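TRAP dicarboxylate transporter-DctP subunit (Desulfovibrio salexigens, PDB 4N6D) probably binds a small organic acid, such as a dicarboxylate, in the periplasm and delivers it to a TRAP-type membrane transporter. Local coordinates at residues Ser105-Leu110 and Trp125-Lys130; Glu109-Phe114 and Asp302-Leu307; Val169-Ser172 and Ile178-Ser181; Asp310-Ala315 and Ala324-Val329. One frame throughout, in Å; residues are numbered along the deposited sequence.

Contacts 1, 2 and 4 lie close together, with centres 10 to 15 Å apart. Contacts 1 and 2 start from the same loop, between strand 90-94 and helix 117-131, and share Glu109 and Leu110. Contacts 2 and 4 both use helix 294-317. Contact 3 lies about 13 Å from contact 2, centre to centre, and touches it through Ile178 and Ser181. It belongs to the beta-alpha-beta unit of strand 168-170, helix 173-181 and strand 185-187. Along the chain, contact 3 falls between the two segments of contact 2, and contact 4 comes last. Helix 294-317 thus packs against both helix 173-181 and the 105-114 loop, joining separate parts of this solute-binding fold.

Contact 1: residues Ser105-Leu110 and Trp125-Lys130; sequences SSVFEL and WDLYTK
Leu127 presses one methyl, CD2, against two neighbours on the 105-110 segment, Val107 and Phe108. CD2 lies 3.8 Å from Val107 CG1. It is equally close, 3.8 Å, to CE2 of Phe108, which it meets at the ring edge, in the ring plane. The Leu127 CB lies 4.1 Å from the same Phe108 CE2, so this one ring atom touches both the base and the end of the leucine. The leucine reaches out because its CG stands opposite the backbone N (chi1 -173°). Val107 holds CG1 in the crowded position between its own N and carbonyl carbon, which turns that methyl to the leucine.

Residues 105-109 form a short 3-10 segment in the loop before helix 117-131, the helix that carries Leu127. Helices 294-317 and 322-337 cover Val107 further, through Trp311, Val325, Leu326 and Val329. Phe108 also meets the Phe114 ring, with the planes at about 45°. Polar groups of helix 117-131 find partners nearby. Asp126 forms salt bridges with Lys335 and Arg260, and Lys130 forms one with Asp328.

All three touching side chains are buried and apolar, and no hydrogen bond joins the two segments. The contact probably owes its stability to close fit and the exclusion of water.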
loop_
_atom_site.group_PDB
_atom_site.type_symbol
_atom_site.label_atom_id
_atom_site.label_comp_id
_atom_site.label_asym_id
_atom_site.label_seq_id
_atom_site.Cartn_x
_atom_site.Cartn_y
_atom_site.Cartn_z
ATOM N N SER A 105 -7.284 11.021 -0.298
ATOM C CA SER A 105 -6.175 10.102 -0.049
ATOM C C SER A 105 -6.097 8.972 -1.055
ATOM O O SER A 105 -5.025 8.397 -1.250
ATOM C CB SER A 105 -6.227 9.529 1.369
ATOM O OG SER A 105 -6.193 10.581 2.343
ATOM N N SER A 106 -7.223 8.642 -1.683
ATOM C CA SER A 106 -7.254 7.630 -2.745
ATOM C C SER A 106 -6.339 7.962 -3.941
ATOM O O SER A 106 -6.107 7.123 -4.806
ATOM C CB SER A 106 -8.683 7.409 -3.226
ATOM O OG SER A 106 -9.244 8.587 -3.767
ATOM N N VAL A 107 -5.837 9.194 -3.996
ATOM C CA VAL A 107 -4.905 9.556 -5.064
ATOM C C VAL A 107 -3.747 8.576 -5.038
ATOM O O VAL A 107 -3.161 8.226 -6.098
ATOM C CB VAL A 107 -4.411 11.017 -4.922
ATOM C CG1 VAL A 107 -3.526 11.183 -3.705
ATOM C CG2 VAL A 107 -3.688 11.462 -6.187
ATOM N N PHE A 108 -3.418 8.074 -3.845
ATOM C CA PHE A 108 -2.272 7.168 -3.718
ATOM C C PHE A 108 -2.522 5.754 -4.228
ATOM O O PHE A 108 -1.614 4.913 -4.175
ATOM C CB PHE A 108 -1.724 7.121 -2.292
ATOM C CG PHE A 108 -0.683 8.150 -2.044
ATOM C CD1 PHE A 108 0.640 7.864 -2.307
ATOM C CD2 PHE A 108 -1.023 9.420 -1.630
ATOM C CE1 PHE A 108 1.621 8.812 -2.123
ATOM C CE2 PHE A 108 -0.011 10.385 -1.440
ATOM C CZ PHE A 108 1.296 10.061 -1.716
ATOM N N GLU A 109 -3.722 5.486 -4.738
ATOM C CA GLU A 109 -4.013 4.219 -5.438
ATOM C C GLU A 109 -3.593 4.239 -6.918
ATOM O O GLU A 109 -3.504 3.212 -7.542
ATOM C CB GLU A 109 -5.506 3.910 -5.353
ATOM C CG GLU A 109 -6.006 3.803 -3.932
ATOM C CD GLU A 109 -7.506 4.006 -3.804
ATOM O OE1 GLU A 109 -8.219 3.908 -4.820
ATOM O OE2 GLU A 109 -7.964 4.272 -2.676
ATOM N N LEU A 110 -3.328 5.423 -7.448
ATOM C CA LEU A 110 -3.109 5.608 -8.865
ATOM C C LEU A 110 -1.657 5.298 -9.225
ATOM O O LEU A 110 -0.778 5.337 -8.376
ATOM C CB LEU A 110 -3.373 7.077 -9.241
ATOM C CG LEU A 110 -4.802 7.532 -9.011
ATOM C CD1 LEU A 110 -4.916 9.054 -9.190
ATOM C CD2 LEU A 110 -5.752 6.785 -9.931
ATOM N N TRP A 125 1.722 10.247 4.231
ATOM C CA TRP A 125 1.591 10.900 5.540
ATOM C C TRP A 125 1.707 12.419 5.384
ATOM O O TRP A 125 0.920 13.181 5.972
ATOM C CB TRP A 125 2.660 10.369 6.508
ATOM C CG TRP A 125 2.618 11.084 7.801
ATOM C CD1 TRP A 125 3.506 12.022 8.247
ATOM C CD2 TRP A 125 1.603 10.984 8.800
ATOM N NE1 TRP A 125 3.111 12.505 9.471
ATOM C CE2 TRP A 125 1.954 11.870 9.843
ATOM C CE3 TRP A 125 0.434 10.224 8.922
ATOM C CZ2 TRP A 125 1.173 12.024 10.983
ATOM C CZ3 TRP A 125 -0.333 10.365 10.072
ATOM C CH2 TRP A 125 0.041 11.250 11.084
ATOM N N ASP A 126 2.691 12.870 4.602
ATOM C CA ASP A 126 2.843 14.297 4.368
ATOM C C ASP A 126 1.622 14.907 3.668
ATOM O O ASP A 126 1.205 16.030 3.991
ATOM C CB ASP A 126 4.088 14.626 3.531
ATOM C CG ASP A 126 5.377 14.562 4.316
ATOM O OD1 ASP A 126 5.341 14.414 5.556
ATOM O OD2 ASP A 126 6.440 14.738 3.671
ATOM N N LEU A 127 1.062 14.192 2.695
ATOM C CA LEU A 127 -0.085 14.714 1.987
ATOM C C LEU A 127 -1.261 14.845 2.947
ATOM O O LEU A 127 -1.965 15.858 2.934
ATOM C CB LEU A 127 -0.455 13.842 0.778
ATOM C CG LEU A 127 -1.554 14.457 -0.079
ATOM C CD1 LEU A 127 -0.986 15.558 -0.997
ATOM C CD2 LEU A 127 -2.307 13.396 -0.896
ATOM N N TYR A 128 -1.472 13.818 3.764
ATOM C CA TYR A 128 -2.534 13.849 4.759
ATOM C C TYR A 128 -2.335 15.019 5.714
ATOM O O TYR A 128 -3.274 15.759 6.000
ATOM C CB TYR A 128 -2.622 12.525 5.543
ATOM C CG TYR A 128 -3.398 12.732 6.820
ATOM C CD1 TYR A 128 -4.780 12.847 6.792
ATOM C CD2 TYR A 128 -2.736 12.921 8.023
ATOM C CE1 TYR A 128 -5.480 13.096 7.938
ATOM C CE2 TYR A 128 -3.439 13.172 9.173
ATOM C CZ TYR A 128 -4.795 13.256 9.119
ATOM O OH TYR A 128 -5.495 13.507 10.277
ATOM N N THR A 129 -1.118 15.197 6.208
ATOM C CA THR A 129 -0.850 16.234 7.187
ATOM C C THR A 129 -1.091 17.627 6.594
ATOM O O THR A 129 -1.550 18.550 7.285
ATOM C CB THR A 129 0.584 16.137 7.701
ATOM O OG1 THR A 129 0.723 14.907 8.429
ATOM C CG2 THR A 129 0.899 17.316 8.602
ATOM N N LYS A 130 -0.791 17.770 5.311
ATOM C CA LYS A 130 -0.969 19.038 4.631
ATOM C C LYS A 130 -2.441 19.377 4.398
ATOM O O LYS A 130 -2.861 20.520 4.586
ATOM C CB LYS A 130 -0.219 19.044 3.298
ATOM C CG LYS A 130 -0.414 20.332 2.521
ATOM C CD LYS A 130 0.324 20.339 1.205
ATOM C CE LYS A 130 0.246 21.719 0.580
ATOM N NZ LYS A 130 1.136 21.846 -0.582
#

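Contact 2: residues Glu109-Phe114 and Asp302-Leu307; sequences ELPLGF and DKTLPL
Leu110 places CG beside its backbone N and opposite its carbonyl carbon (chi1 -63°), and the extended chi2 (171°) carries CD2 to Leu307 O. That distance is 3.7 Å, a van der Waals approach of a methyl to a carbonyl oxygen. Thr304 sets OG1 between its backbone N and carbonyl carbon (chi1 61°). There OG1 faces Pro111, with CG of the proline ring 4.0 Å away.

The Thr304 hydroxyl is not held by the proline. It is hydrogen-bonded to Ile300 O, one turn earlier in its own helix, with a weak second bond to Lys301 O. Pro111 therefore packs against a hydroxyl already engaged by the backbone. The proline ring and the threonine side chain pass at a slant. The backbones stay well apart: Leu110 CA is 7.2 Å from Leu307 CA, and Pro111 CA is 7.8 Å from Thr304 CA. No hydrogen bond joins the two segments.

Helix 294-317 is kinked within 302-307. Pro306 has no N-H to give to the preceding turn, and Leu307 N bonds instead to Thr304 O at 2.9 Å. The kink lies beside the residues that meet the loop.

Around the contact, Leu110 and Pro111 also touch Ile308 on helix 294-317. From helix 173-181, Ile178 and Ser181 pack on Thr304, and Ile174 and Ile178 pack on Leu307. The 109-114 loop thus meets helix 294-317 where that helix also meets helix 173-181, while Phe114 continues the loop's packing onto helix 322-337.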
loop_
_atom_site.group_PDB
_atom_site.type_symbol
_atom_site.label_atom_id
_atom_site.label_comp_id
_atom_site.label_asym_id
_atom_site.label_seq_id
_atom_site.Cartn_x
_atom_site.Cartn_y
_atom_site.Cartn_z
ATOM N N GLU A 109 -3.722 5.486 -4.738
ATOM C CA GLU A 109 -4.013 4.219 -5.438
ATOM C C GLU A 109 -3.593 4.239 -6.918
ATOM O O GLU A 109 -3.504 3.212 -7.542
ATOM C CB GLU A 109 -5.506 3.910 -5.353
ATOM C CG GLU A 109 -6.006 3.803 -3.932
ATOM C CD GLU A 109 -7.506 4.006 -3.804
ATOM O OE1 GLU A 109 -8.219 3.908 -4.820
ATOM O OE2 GLU A 109 -7.964 4.272 -2.676
ATOM N N LEU A 110 -3.328 5.423 -7.448
ATOM C CA LEU A 110 -3.109 5.608 -8.865
ATOM C C LEU A 110 -1.657 5.298 -9.225
ATOM O O LEU A 110 -0.778 5.337 -8.376
ATOM C CB LEU A 110 -3.373 7.077 -9.241
ATOM C CG LEU A 110 -4.802 7.532 -9.011
ATOM C CD1 LEU A 110 -4.916 9.054 -9.190
ATOM C CD2 LEU A 110 -5.752 6.785 -9.931
ATOM N N PRO A 111 -1.407 5.037 -10.502
ATOM C CA PRO A 111 -0.026 4.887 -10.982
ATOM C C PRO A 111 0.666 6.239 -11.047
ATOM O O PRO A 111 0.476 6.980 -12.017
ATOM C CB PRO A 111 -0.200 4.274 -12.367
ATOM C CG PRO A 111 -1.590 4.682 -12.793
ATOM C CD PRO A 111 -2.408 4.739 -11.540
ATOM N N LEU A 112 1.467 6.544 -10.033
ATOM C CA LEU A 112 2.041 7.865 -9.874
ATOM C C LEU A 112 3.551 7.824 -9.812
ATOM O O LEU A 112 4.177 8.828 -9.509
ATOM C CB LEU A 112 1.479 8.562 -8.639
ATOM C CG LEU A 112 -0.025 8.877 -8.711
ATOM C CD1 LEU A 112 -0.453 9.656 -7.509
ATOM C CD2 LEU A 112 -0.394 9.648 -9.973
ATOM N N GLY A 113 4.126 6.674 -10.122
ATOM C CA GLY A 113 5.567 6.556 -10.241
ATOM C C GLY A 113 6.343 6.285 -8.965
ATOM O O GLY A 113 7.567 6.345 -8.987
ATOM N N PHE A 114 5.681 5.968 -7.853
ATOM C CA PHE A 114 6.422 5.628 -6.640
ATOM C C PHE A 114 7.149 4.304 -6.807
ATOM O O PHE A 114 6.614 3.367 -7.387
ATOM C CB PHE A 114 5.482 5.586 -5.428
ATOM C CG PHE A 114 5.133 6.958 -4.911
ATOM C CD1 PHE A 114 4.059 7.660 -5.447
ATOM C CD2 PHE A 114 5.908 7.554 -3.940
ATOM C CE1 PHE A 114 3.754 8.935 -5.012
ATOM C CE2 PHE A 114 5.599 8.845 -3.478
ATOM C CZ PHE A 114 4.531 9.529 -4.022
ATOM N N ASP A 302 0.882 6.675 -20.901
ATOM C CA ASP A 302 -0.071 7.248 -21.826
ATOM C C ASP A 302 -1.359 6.441 -21.814
ATOM O O ASP A 302 -2.444 7.000 -21.887
ATOM C CB ASP A 302 0.499 7.276 -23.248
ATOM C CG ASP A 302 1.696 8.192 -23.385
ATOM O OD1 ASP A 302 1.966 8.990 -22.459
ATOM O OD2 ASP A 302 2.380 8.108 -24.434
ATOM N N LYS A 303 -1.226 5.121 -21.718
ATOM C CA LYS A 303 -2.386 4.240 -21.795
ATOM C C LYS A 303 -3.176 4.242 -20.511
ATOM O O LYS A 303 -4.344 3.850 -20.506
ATOM C CB LYS A 303 -1.955 2.811 -22.160
ATOM C CG LYS A 303 -1.520 2.689 -23.634
ATOM C CD LYS A 303 -0.741 1.398 -23.880
ATOM C CE LYS A 303 -0.291 1.225 -25.329
ATOM N NZ LYS A 303 -1.404 0.869 -26.275
ATOM N N THR A 304 -2.549 4.674 -19.418
ATOM C CA THR A 304 -3.208 4.603 -18.113
ATOM C C THR A 304 -3.629 6.005 -17.636
ATOM O O THR A 304 -4.216 6.159 -16.579
ATOM C CB THR A 304 -2.366 3.853 -17.032
ATOM O OG1 THR A 304 -1.118 4.504 -16.802
ATOM C CG2 THR A 304 -2.108 2.415 -17.438
ATOM N N LEU A 305 -3.360 7.022 -18.442
ATOM C CA LEU A 305 -3.784 8.381 -18.082
ATOM C C LEU A 305 -5.301 8.491 -17.788
ATOM O O LEU A 305 -5.693 9.226 -16.880
ATOM C CB LEU A 305 -3.343 9.387 -19.153
ATOM C CG LEU A 305 -3.465 10.871 -18.787
ATOM C CD1 LEU A 305 -2.840 11.186 -17.423
ATOM C CD2 LEU A 305 -2.808 11.709 -19.858
ATOM N N PRO A 306 -6.157 7.734 -18.498
ATOM C CA PRO A 306 -7.590 7.759 -18.155
ATOM C C PRO A 306 -7.908 7.418 -16.689
ATOM O O PRO A 306 -8.923 7.903 -16.166
ATOM C CB PRO A 306 -8.202 6.735 -19.101
ATOM C CG PRO A 306 -7.251 6.727 -20.290
ATOM C CD PRO A 306 -5.890 6.952 -19.727
ATOM N N LEU A 307 -7.074 6.614 -16.024
ATOM C CA LEU A 307 -7.359 6.262 -14.629
ATOM C C LEU A 307 -7.158 7.504 -13.761
ATOM O O LEU A 307 -7.885 7.720 -12.810
ATOM C CB LEU A 307 -6.454 5.128 -14.144
ATOM C CG LEU A 307 -6.665 3.820 -14.905
ATOM C CD1 LEU A 307 -5.669 2.742 -14.471
ATOM C CD2 LEU A 307 -8.094 3.308 -14.706
#

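Contact 3: residues Val169-Ser172 and Ile178-Ser181; sequences VRAS and ILES
Leu179 brings a single methyl, CD1, to two residues at the strand end. CD1 lies 3.5 Å from Ala171 CB, 3.8 Å from Val169 CB and 3.9 Å from Val169 CG1. The Val169 and Leu179 side chains cross at about a right angle. Val169 stands CG1 opposite its backbone N (chi1 179°), which puts that methyl beside the leucine. Val169, on the strand, and Ala171, just past its end, both point CB toward the helix, while Arg170 between them points away, as expected of an extended chain.

The next shell sets these positions. Backbone hydrogen bonds tie Val169 to Thr185 and Val187, and Ala171 to Val187, so the strand end is fixed to strand 185-187. Arg170 pairs by backbone with Gly205 and Phe207. Leu179 is also covered by Pro186 and Phe207. On the helix, Ser181 OG donates to Ile178 O at 2.8 Å, a bond within the last turn. The contact joins the first strand and the helix of a beta-alpha-beta unit.

Three buried apolar side chains meet here without a hydrogen bond across the segments. The backbone bonds of Val169, Arg170 and Ala171 run to neighbouring chain segments and not to the helix, so apolar side chains make this strand-helix contact.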
loop_
_atom_site.group_PDB
_atom_site.type_symbol
_atom_site.label_atom_id
_atom_site.label_comp_id
_atom_site.label_asym_id
_atom_site.label_seq_id
_atom_site.Cartn_x
_atom_site.Cartn_y
_atom_site.Cartn_z
ATOM N N VAL A 169 -3.101 -12.819 -16.640
ATOM C CA VAL A 169 -2.422 -12.432 -15.399
ATOM C C VAL A 169 -3.436 -12.215 -14.277
ATOM O O VAL A 169 -4.455 -11.566 -14.463
ATOM C CB VAL A 169 -1.620 -11.118 -15.571
ATOM C CG1 VAL A 169 -0.936 -10.716 -14.274
ATOM C CG2 VAL A 169 -0.576 -11.240 -16.703
ATOM N N ARG A 170 -3.171 -12.795 -13.122
ATOM C CA ARG A 170 -4.043 -12.649 -11.981
ATOM C C ARG A 170 -3.989 -11.215 -11.482
ATOM O O ARG A 170 -2.913 -10.662 -11.210
ATOM C CB ARG A 170 -3.591 -13.602 -10.888
ATOM C CG ARG A 170 -4.604 -13.826 -9.813
ATOM C CD ARG A 170 -4.315 -12.985 -8.609
ATOM N NE ARG A 170 -5.256 -13.296 -7.532
ATOM C CZ ARG A 170 -5.291 -12.661 -6.367
ATOM N NH1 ARG A 170 -4.425 -11.690 -6.122
ATOM N NH2 ARG A 170 -6.190 -13.002 -5.452
ATOM N N ALA A 171 -5.161 -10.612 -11.352
ATOM C CA ALA A 171 -5.268 -9.238 -10.922
ATOM C C ALA A 171 -6.703 -8.907 -10.539
ATOM O O ALA A 171 -7.636 -9.626 -10.884
ATOM C CB ALA A 171 -4.831 -8.323 -12.042
ATOM N N SER A 172 -6.870 -7.783 -9.855
ATOM C CA SER A 172 -8.182 -7.291 -9.524
ATOM C C SER A 172 -8.124 -5.772 -9.509
ATOM O O SER A 172 -7.050 -5.187 -9.670
ATOM C CB SER A 172 -8.602 -7.781 -8.141
ATOM O OG SER A 172 -7.827 -7.139 -7.141
ATOM N N ILE A 178 -5.521 -1.645 -15.551
ATOM C CA ILE A 178 -4.234 -1.387 -16.190
ATOM C C ILE A 178 -3.873 -2.489 -17.178
ATOM O O ILE A 178 -3.509 -2.224 -18.328
ATOM C CB ILE A 178 -3.156 -1.178 -15.139
ATOM C CG1 ILE A 178 -3.434 0.133 -14.398
ATOM C CG2 ILE A 178 -1.784 -1.174 -15.781
ATOM C CD1 ILE A 178 -2.599 0.329 -13.164
ATOM N N LEU A 179 -3.992 -3.747 -16.764
ATOM C CA LEU A 179 -3.717 -4.833 -17.695
ATOM C C LEU A 179 -4.592 -4.771 -18.946
ATOM O O LEU A 179 -4.107 -5.014 -20.049
ATOM C CB LEU A 179 -3.920 -6.176 -17.000
ATOM C CG LEU A 179 -2.846 -6.545 -15.984
ATOM C CD1 LEU A 179 -3.294 -7.765 -15.186
ATOM C CD2 LEU A 179 -1.530 -6.814 -16.677
ATOM N N GLU A 180 -5.880 -4.479 -18.779
ATOM C CA GLU A 180 -6.765 -4.412 -19.933
ATOM C C GLU A 180 -6.243 -3.324 -20.872
ATOM O O GLU A 180 -6.187 -3.522 -22.090
ATOM C CB GLU A 180 -8.216 -4.129 -19.521
ATOM C CG GLU A 180 -9.209 -4.282 -20.669
ATOM C CD GLU A 180 -9.294 -5.711 -21.197
ATOM O OE1 GLU A 180 -9.317 -6.656 -20.373
ATOM O OE2 GLU A 180 -9.334 -5.888 -22.436
ATOM N N SER A 181 -5.844 -2.187 -20.308
ATOM C CA SER A 181 -5.381 -1.069 -21.134
ATOM C C SER A 181 -4.093 -1.392 -21.887
ATOM O O SER A 181 -3.794 -0.778 -22.913
ATOM C CB SER A 181 -5.211 0.210 -20.306
ATOM O OG SER A 181 -3.965 0.248 -19.613
#

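Contact 4: residues Asp310-Ala315 and Ala324-Val329; sequences DWKEKA and AVLSDV
Two consecutive helices near the end of the chain, 294-317 and 322-337, meet here through Trp311 and Lys312 on one side and Val325 and Leu326 on the other. The Trp311 six-membered ring does most of the touching. Its CH2 atom lies 4.0 Å from Val325 CG1, and its CZ3 lies 4.0 Å from Leu326 CG. The tryptophan crosses Val325 at about a right angle and runs past Leu326 in the opposite direction. Its chi1 of 176°, with CG opposite the backbone N, extends the ring toward the second helix.

The two helices follow one another in the chain, joined by a short connection. The axes of the two short segments approach to 11.7 Å and make an angle of 124°. At this separation the contact is made by side chains, chiefly Trp311 and Leu326. One face of the Trp311 ring carries Ala315 CB from the next turn of its own helix. The ring nitrogen, NE1, is hydrogen-bonded to Ser106 OG in the 105-110 segment.

Lys312 adds its aliphatic part, with CG 3.6 Å from Leu326 CD1. Its chain bends at chi3 (-63°), and NZ makes a salt bridge with Glu309.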
loop_
_atom_site.group_PDB
_atom_site.type_symbol
_atom_site.label_atom_id
_atom_site.label_comp_id
_atom_site.label_asym_id
_atom_site.label_seq_id
_atom_site.Cartn_x
_atom_site.Cartn_y
_atom_site.Cartn_z
ATOM N N ASP A 310 -10.164 9.835 -14.434
ATOM C CA ASP A 310 -11.313 9.345 -13.669
ATOM C C ASP A 310 -11.201 9.798 -12.233
ATOM O O ASP A 310 -12.159 10.298 -11.637
ATOM C CB ASP A 310 -11.362 7.819 -13.739
ATOM C CG ASP A 310 -12.434 7.211 -12.853
ATOM O OD1 ASP A 310 -13.631 7.553 -13.012
ATOM O OD2 ASP A 310 -12.070 6.382 -12.001
ATOM N N TRP A 311 -10.016 9.641 -11.654
ATOM C CA TRP A 311 -9.846 10.025 -10.260
ATOM C C TRP A 311 -10.079 11.524 -10.076
ATOM O O TRP A 311 -10.730 11.949 -9.121
ATOM C CB TRP A 311 -8.454 9.612 -9.724
ATOM C CG TRP A 311 -8.269 10.093 -8.320
ATOM C CD1 TRP A 311 -8.643 9.447 -7.176
ATOM C CD2 TRP A 311 -7.731 11.345 -7.913
ATOM N NE1 TRP A 311 -8.365 10.225 -6.086
ATOM C CE2 TRP A 311 -7.794 11.396 -6.508
ATOM C CE3 TRP A 311 -7.178 12.424 -8.602
ATOM C CZ2 TRP A 311 -7.347 12.495 -5.782
ATOM C CZ3 TRP A 311 -6.728 13.511 -7.882
ATOM C CH2 TRP A 311 -6.813 13.543 -6.488
ATOM N N LYS A 312 -9.542 12.322 -10.990
ATOM C CA LYS A 312 -9.737 13.773 -10.920
ATOM C C LYS A 312 -11.208 14.168 -10.983
ATOM O O LYS A 312 -11.614 15.089 -10.295
ATOM C CB LYS A 312 -8.958 14.470 -12.031
ATOM C CG LYS A 312 -7.446 14.502 -11.839
ATOM C CD LYS A 312 -6.786 15.439 -12.864
ATOM C CE LYS A 312 -6.970 14.979 -14.266
ATOM N NZ LYS A 312 -6.172 15.850 -15.178
ATOM N N GLU A 313 -12.000 13.519 -11.826
ATOM C CA GLU A 313 -13.439 13.824 -11.877
ATOM C C GLU A 313 -14.125 13.441 -10.584
ATOM O O GLU A 313 -15.019 14.151 -10.095
ATOM C CB GLU A 313 -14.119 13.115 -13.037
ATOM C CG GLU A 313 -13.644 13.596 -14.388
ATOM C CD GLU A 313 -14.727 14.299 -15.169
ATOM O OE1 GLU A 313 -15.787 13.688 -15.388
ATOM O OE2 GLU A 313 -14.507 15.450 -15.589
ATOM N N LYS A 314 -13.729 12.307 -10.029
ATOM C CA LYS A 314 -14.267 11.867 -8.739
ATOM C C LYS A 314 -13.918 12.824 -7.611
ATOM O O LYS A 314 -14.747 13.088 -6.735
ATOM C CB LYS A 314 -13.775 10.454 -8.438
ATOM C CG LYS A 314 -14.542 9.379 -9.204
ATOM C CD LYS A 314 -13.831 8.025 -9.262
ATOM C CE LYS A 314 -14.745 6.979 -9.907
ATOM N NZ LYS A 314 -14.079 5.672 -10.141
ATOM N N ALA A 315 -12.696 13.337 -7.628
ATOM C CA ALA A 315 -12.244 14.278 -6.631
ATOM C C ALA A 315 -13.036 15.567 -6.743
ATOM O O ALA A 315 -13.528 16.070 -5.748
ATOM C CB ALA A 315 -10.772 14.550 -6.831
ATOM N N ALA A 324 -4.327 20.027 -8.136
ATOM C CA ALA A 324 -3.444 20.542 -7.101
ATOM C C ALA A 324 -2.861 19.413 -6.268
ATOM O O ALA A 324 -1.677 19.439 -5.894
ATOM C CB ALA A 324 -4.157 21.565 -6.220
ATOM N N VAL A 325 -3.696 18.424 -5.943
ATOM C CA VAL A 325 -3.253 17.287 -5.162
ATOM C C VAL A 325 -2.199 16.498 -5.944
ATOM O O VAL A 325 -1.158 16.124 -5.386
ATOM C CB VAL A 325 -4.435 16.359 -4.827
ATOM C CG1 VAL A 325 -3.947 15.054 -4.209
ATOM C CG2 VAL A 325 -5.424 17.059 -3.882
ATOM N N LEU A 326 -2.448 16.234 -7.228
ATOM C CA LEU A 326 -1.488 15.471 -8.030
ATOM C C LEU A 326 -0.145 16.186 -8.119
ATOM O O LEU A 326 0.900 15.567 -8.072
ATOM C CB LEU A 326 -2.015 15.207 -9.436
ATOM C CG LEU A 326 -3.162 14.188 -9.515
ATOM C CD1 LEU A 326 -3.983 14.344 -10.775
ATOM C CD2 LEU A 326 -2.630 12.781 -9.381
ATOM N N SER A 327 -0.167 17.496 -8.266
ATOM C CA SER A 327 1.076 18.266 -8.264
ATOM C C SER A 327 1.826 18.042 -6.963
ATOM O O SER A 327 3.027 17.749 -6.945
ATOM C CB SER A 327 0.788 19.749 -8.400
ATOM O OG SER A 327 0.271 20.052 -9.675
ATOM N N ASP A 328 1.119 18.212 -5.859
ATOM C CA ASP A 328 1.736 18.052 -4.561
ATOM C C ASP A 328 2.300 16.649 -4.341
ATOM O O ASP A 328 3.345 16.489 -3.713
ATOM C CB ASP A 328 0.743 18.390 -3.457
ATOM C CG ASP A 328 0.466 19.870 -3.358
ATOM O OD1 ASP A 328 1.211 20.661 -3.984
ATOM O OD2 ASP A 328 -0.494 20.234 -2.630
ATOM N N VAL A 329 1.630 15.638 -4.882
ATOM C CA VAL A 329 2.082 14.259 -4.734
ATOM C C VAL A 329 3.427 14.092 -5.449
ATOM O O VAL A 329 4.339 13.468 -4.904
ATOM C CB VAL A 329 1.053 13.254 -5.274
ATOM C CG1 VAL A 329 1.633 11.847 -5.366
ATOM C CG2 VAL A 329 -0.161 13.238 -4.342
#